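Local coordinates for protein endoglucanase A (PDB 6Q1I) that hydrolyses internal beta-1,4-glucosidic linkages in barley beta-glucan, lichenan and carboxymethylcellulose, and also attacks xylan, through its family 5 glycoside hydrolase domain, at residues Trp317-Ala322 with Glu328-Leu333. Sequence-based numbering, arbitrary orientation. Where two conformers were deposited one is given.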
ATOM      1  N   TRP A 317      -0.557  -0.916   8.092  1.00  7.64           N
ATOM      2  CA  TRP A 317       0.545   0.041   7.933  1.00  7.15           C
ATOM      3  C   TRP A 317       1.415   0.039   9.193  1.00  7.44           C
ATOM      4  O   TRP A 317       0.987   0.522  10.243  1.00  8.97           O
ATOM      5  CB  TRP A 317       0.005   1.452   7.672  1.00  7.28           C
ATOM      6  CG  TRP A 317       1.111   2.438   7.485  1.00  7.32           C
ATOM      7  CD1 TRP A 317       1.569   3.353   8.407  1.00  8.57           C
ATOM      8  CD2 TRP A 317       1.953   2.581   6.332  1.00  6.68           C
ATOM      9  NE1 TRP A 317       2.642   4.047   7.890  1.00  8.25           N
ATOM     10  CE2 TRP A 317       2.901   3.590   6.622  1.00  6.88           C
ATOM     11  CE3 TRP A 317       1.995   1.957   5.080  1.00  7.58           C
ATOM     12  CZ2 TRP A 317       3.862   4.000   5.698  1.00  7.34           C
ATOM     13  CZ3 TRP A 317       2.956   2.359   4.164  1.00  7.65           C
ATOM     14  CH2 TRP A 317       3.880   3.365   4.478  1.00  7.60           C
ATOM     15  N   ASP A 318       2.637  -0.491   9.107  1.00  8.08           N
ATOM     16  CA  ASP A 318       3.550  -0.560  10.253  1.00  8.47           C
ATOM     17  C   ASP A 318       4.795   0.290  10.000  1.00  8.91           C
ATOM     18  O   ASP A 318       5.717  -0.130   9.295  1.00  9.55           O
ATOM     19  CB  ASP A 318       3.943  -1.999  10.584  1.00  9.79           C
ATOM     20  CG  ASP A 318       4.607  -2.110  11.946  1.00  9.39           C
ATOM     21  OD1 ASP A 318       5.162  -1.089  12.395  1.00  9.87           O
ATOM     22  OD2 ASP A 318       4.557  -3.191  12.567  1.00  9.74           O
ATOM     23  N   ASN A 319       4.823   1.483  10.592  1.00  8.46           N
ATOM     24  CA  ASN A 319       5.946   2.399  10.447  1.00  8.56           C
ATOM     25  C   ASN A 319       6.928   2.330  11.608  1.00  9.02           C
ATOM     26  O   ASN A 319       7.819   3.173  11.690  1.00 10.07           O
ATOM     27  CB  ASN A 319       5.456   3.832  10.238  1.00  8.73           C
ATOM     28  CG  ASN A 319       4.571   4.326  11.361  1.00  8.93           C
ATOM     29  OD1 ASN A 319       4.382   3.643  12.369  1.00  9.44           O
ATOM     30  ND2 ASN A 319       4.004   5.515  11.180  1.00 10.16           N
ATOM     31  N   ASN A 320       6.801   1.336  12.488  1.00  8.95           N
ATOM     32  CA  ASN A 320       7.716   1.151  13.614  1.00  9.97           C
ATOM     33  C   ASN A 320       7.675   2.322  14.588  1.00  9.56           C
ATOM     34  O   ASN A 320       8.631   2.534  15.333  1.00 11.14           O
ATOM     35  CB  ASN A 320       9.141   0.871  13.124  1.00 10.08           C
ATOM     36  CG  ASN A 320      10.087   0.435  14.232  1.00 10.72           C
ATOM     37  OD1 ASN A 320       9.735  -0.341  15.130  1.00 11.59           O
ATOM     38  ND2 ASN A 320      11.321   0.911  14.141  1.00 11.70           N
ATOM     39  N   TYR A 321       6.568   3.064  14.617  1.00  9.80           N
ATOM     40  CA  TYR A 321       6.421   4.237  15.484  1.00 10.01           C
ATOM     41  C   TYR A 321       5.208   4.019  16.379  1.00 10.32           C
ATOM     42  O   TYR A 321       4.074   3.952  15.893  1.00 10.84           O
ATOM     43  CB  TYR A 321       6.279   5.510  14.638  1.00 10.89           C
ATOM     44  CG  TYR A 321       6.215   6.807  15.419  1.00 12.52           C
ATOM     45  CD1 TYR A 321       7.128   7.084  16.432  1.00 15.47           C
ATOM     46  CD2 TYR A 321       5.263   7.775  15.118  1.00 13.95           C
ATOM     47  CE1 TYR A 321       7.073   8.275  17.139  1.00 17.78           C
ATOM     48  CE2 TYR A 321       5.209   8.968  15.813  1.00 16.06           C
ATOM     49  CZ  TYR A 321       6.116   9.214  16.822  1.00 18.54           C
ATOM     50  OH  TYR A 321       6.061  10.404  17.523  1.00 22.65           O
ATOM     51  N   ALA A 322       5.437   3.912  17.689  1.00 11.40           N
ATOM     52  CA  ALA A 322       4.385   3.483  18.600  1.00 12.71           C
ATOM     53  C   ALA A 322       4.277   4.362  19.839  1.00 13.69           C
ATOM     54  O   ALA A 322       3.652   3.954  20.821  1.00 14.70           O
ATOM     55  CB  ALA A 322       4.591   2.020  19.004  1.00 13.82           C
ATOM     56  N   GLU A 328      -0.012   9.247  14.012  0.53 11.41           N
ATOM     57  CA  GLU A 328       0.589   8.314  13.055  0.53 11.21           C
ATOM     58  C   GLU A 328       1.375   7.196  13.736  0.53 10.19           C
ATOM     59  O   GLU A 328       2.313   6.637  13.160  0.53 10.75           O
ATOM     60  CB  GLU A 328       1.434   9.047  12.009  0.53 13.34           C
ATOM     61  CG  GLU A 328       0.618  10.034  11.173  0.53 18.34           C
ATOM     62  CD  GLU A 328      -0.360   9.341  10.230  0.53 21.66           C
ATOM     63  OE1 GLU A 328       0.109   8.713   9.261  0.53 24.02           O
ATOM     64  OE2 GLU A 328      -1.593   9.413  10.460  0.53 21.72           O
ATOM     65  N   THR A 329       0.974   6.826  14.951  1.00 10.03           N
ATOM     66  CA  THR A 329       1.683   5.799  15.716  1.00  9.59           C
ATOM     67  C   THR A 329       1.067   4.420  15.466  1.00  9.32           C
ATOM     68  O   THR A 329       0.389   3.827  16.312  1.00 10.01           O
ATOM     69  CB  THR A 329       1.685   6.168  17.194  1.00 10.03           C
ATOM     70  OG1 THR A 329       0.360   6.553  17.587  1.00 11.30           O
ATOM     71  CG2 THR A 329       2.669   7.292  17.446  1.00 11.34           C
ATOM     72  N   PHE A 330       1.357   3.894  14.272  1.00  9.54           N
ATOM     73  CA  PHE A 330       0.805   2.636  13.784  1.00  9.90           C
ATOM     74  C   PHE A 330       1.708   1.432  14.067  1.00  9.68           C
ATOM     75  O   PHE A 330       1.386   0.311  13.662  1.00 10.83           O
ATOM     76  CB  PHE A 330       0.560   2.731  12.266  1.00  9.69           C
ATOM     77  CG  PHE A 330      -0.533   3.704  11.860  1.00  9.84           C
ATOM     78  CD1 PHE A 330      -1.864   3.369  12.011  1.00  8.59           C
ATOM     79  CD2 PHE A 330      -0.228   4.924  11.287  1.00  9.12           C
ATOM     80  CE1 PHE A 330      -2.869   4.228  11.632  1.00  9.40           C
ATOM     81  CE2 PHE A 330      -1.234   5.794  10.900  1.00  9.80           C
ATOM     82  CZ  PHE A 330      -2.557   5.442  11.063  1.00  9.30           C
ATOM     83  N   GLY A 331       2.819   1.635  14.771  1.00  9.45           N
ATOM     84  CA  GLY A 331       3.803   0.575  14.899  1.00  9.58           C
ATOM     85  C   GLY A 331       3.281  -0.628  15.665  1.00  9.02           C
ATOM     86  O   GLY A 331       2.639  -0.497  16.712  1.00 10.77           O
ATOM     87  N   LEU A 332       3.614  -1.819  15.157  1.00  9.22           N
ATOM     88  CA  LEU A 332       3.289  -3.078  15.823  1.00 10.41           C
ATOM     89  C   LEU A 332       4.512  -3.924  16.142  1.00 10.43           C
ATOM     90  O   LEU A 332       4.601  -4.475  17.244  1.00 11.85           O
ATOM     91  CB  LEU A 332       2.298  -3.911  14.991  1.00 11.96           C
ATOM     92  CG  LEU A 332       0.872  -3.377  14.902  1.00 13.39           C
ATOM     93  CD1 LEU A 332       0.020  -4.347  14.108  1.00 13.68           C
ATOM     94  CD2 LEU A 332       0.254  -3.126  16.281  1.00 15.57           C
ATOM     95  N   LEU A 333       5.435  -4.086  15.200  1.00 10.33           N
ATOM     96  CA  LEU A 333       6.672  -4.827  15.424  1.00 10.19           C
ATOM     97  C   LEU A 333       7.781  -3.852  15.798  1.00 10.33           C
ATOM     98  O   LEU A 333       8.086  -2.934  15.037  1.00 11.01           O
ATOM     99  CB  LEU A 333       7.084  -5.592  14.165  1.00 11.04           C
ATOM    100  CG  LEU A 333       8.424  -6.326  14.263  1.00 12.60           C
ATOM    101  CD1 LEU A 333       8.330  -7.471  15.268  1.00 14.91           C
ATOM    102  CD2 LEU A 333       8.860  -6.833  12.895  1.00 15.21           C
TER
HETATM  103  O   HOH W   1       7.784  -2.159  12.428  1.00  9.91           O
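D318 and N319 tie the end of strand 314-318, the last strand of the (beta/alpha)8 (TIM) barrel, to the loop 328-333, which folds back on it before helix 343-356. A short acidic side chain suits position 318 because its two oxygens can collect several backbone N-H groups. OD2 of D318 accepts from L333 N (2.9 Å) through its syn lone pair, while the N-H of L332 is held weakly by both oxygens. With CG anti to the backbone N (chi1 -166°), OD1 also accepts from N320 N, closing an Asx turn; W25 NE1 is a further donor to OD2. So many donors would be expected to stabilise a negative carboxylate.

N319 makes a second Asx turn through OD1 to Y321 N, leaving its amide nitrogen for the other segment. ND2 of N319 donates almost straight to E328 O at 2.8 Å, with that oxygen lying in the plane of the amide. Between backbones, G331 N donates to Y321 O; a CB on G331 would run into Y321 N, so glycine lets the chains lie this close.

Aromatic contacts flank this polar centre. W317 and F330 form an offset edge-to-face pair, the edge of W317 toward the face of F330, with planes at 87° and CD1 of W317 3.7 Å from CD2 of F330. The side chain of W317 is about 4 Å (nearest atoms) from that of Q284, which stands, changed in this structure, where the nucleophile is probably found, so this end of the contact probably borders the catalytic centre. Farther out, Y321 offers a broad ring to a small methyl: T329 CG2 sits over one face, 3.8 Å from the ring centroid, in a CH-pi contact.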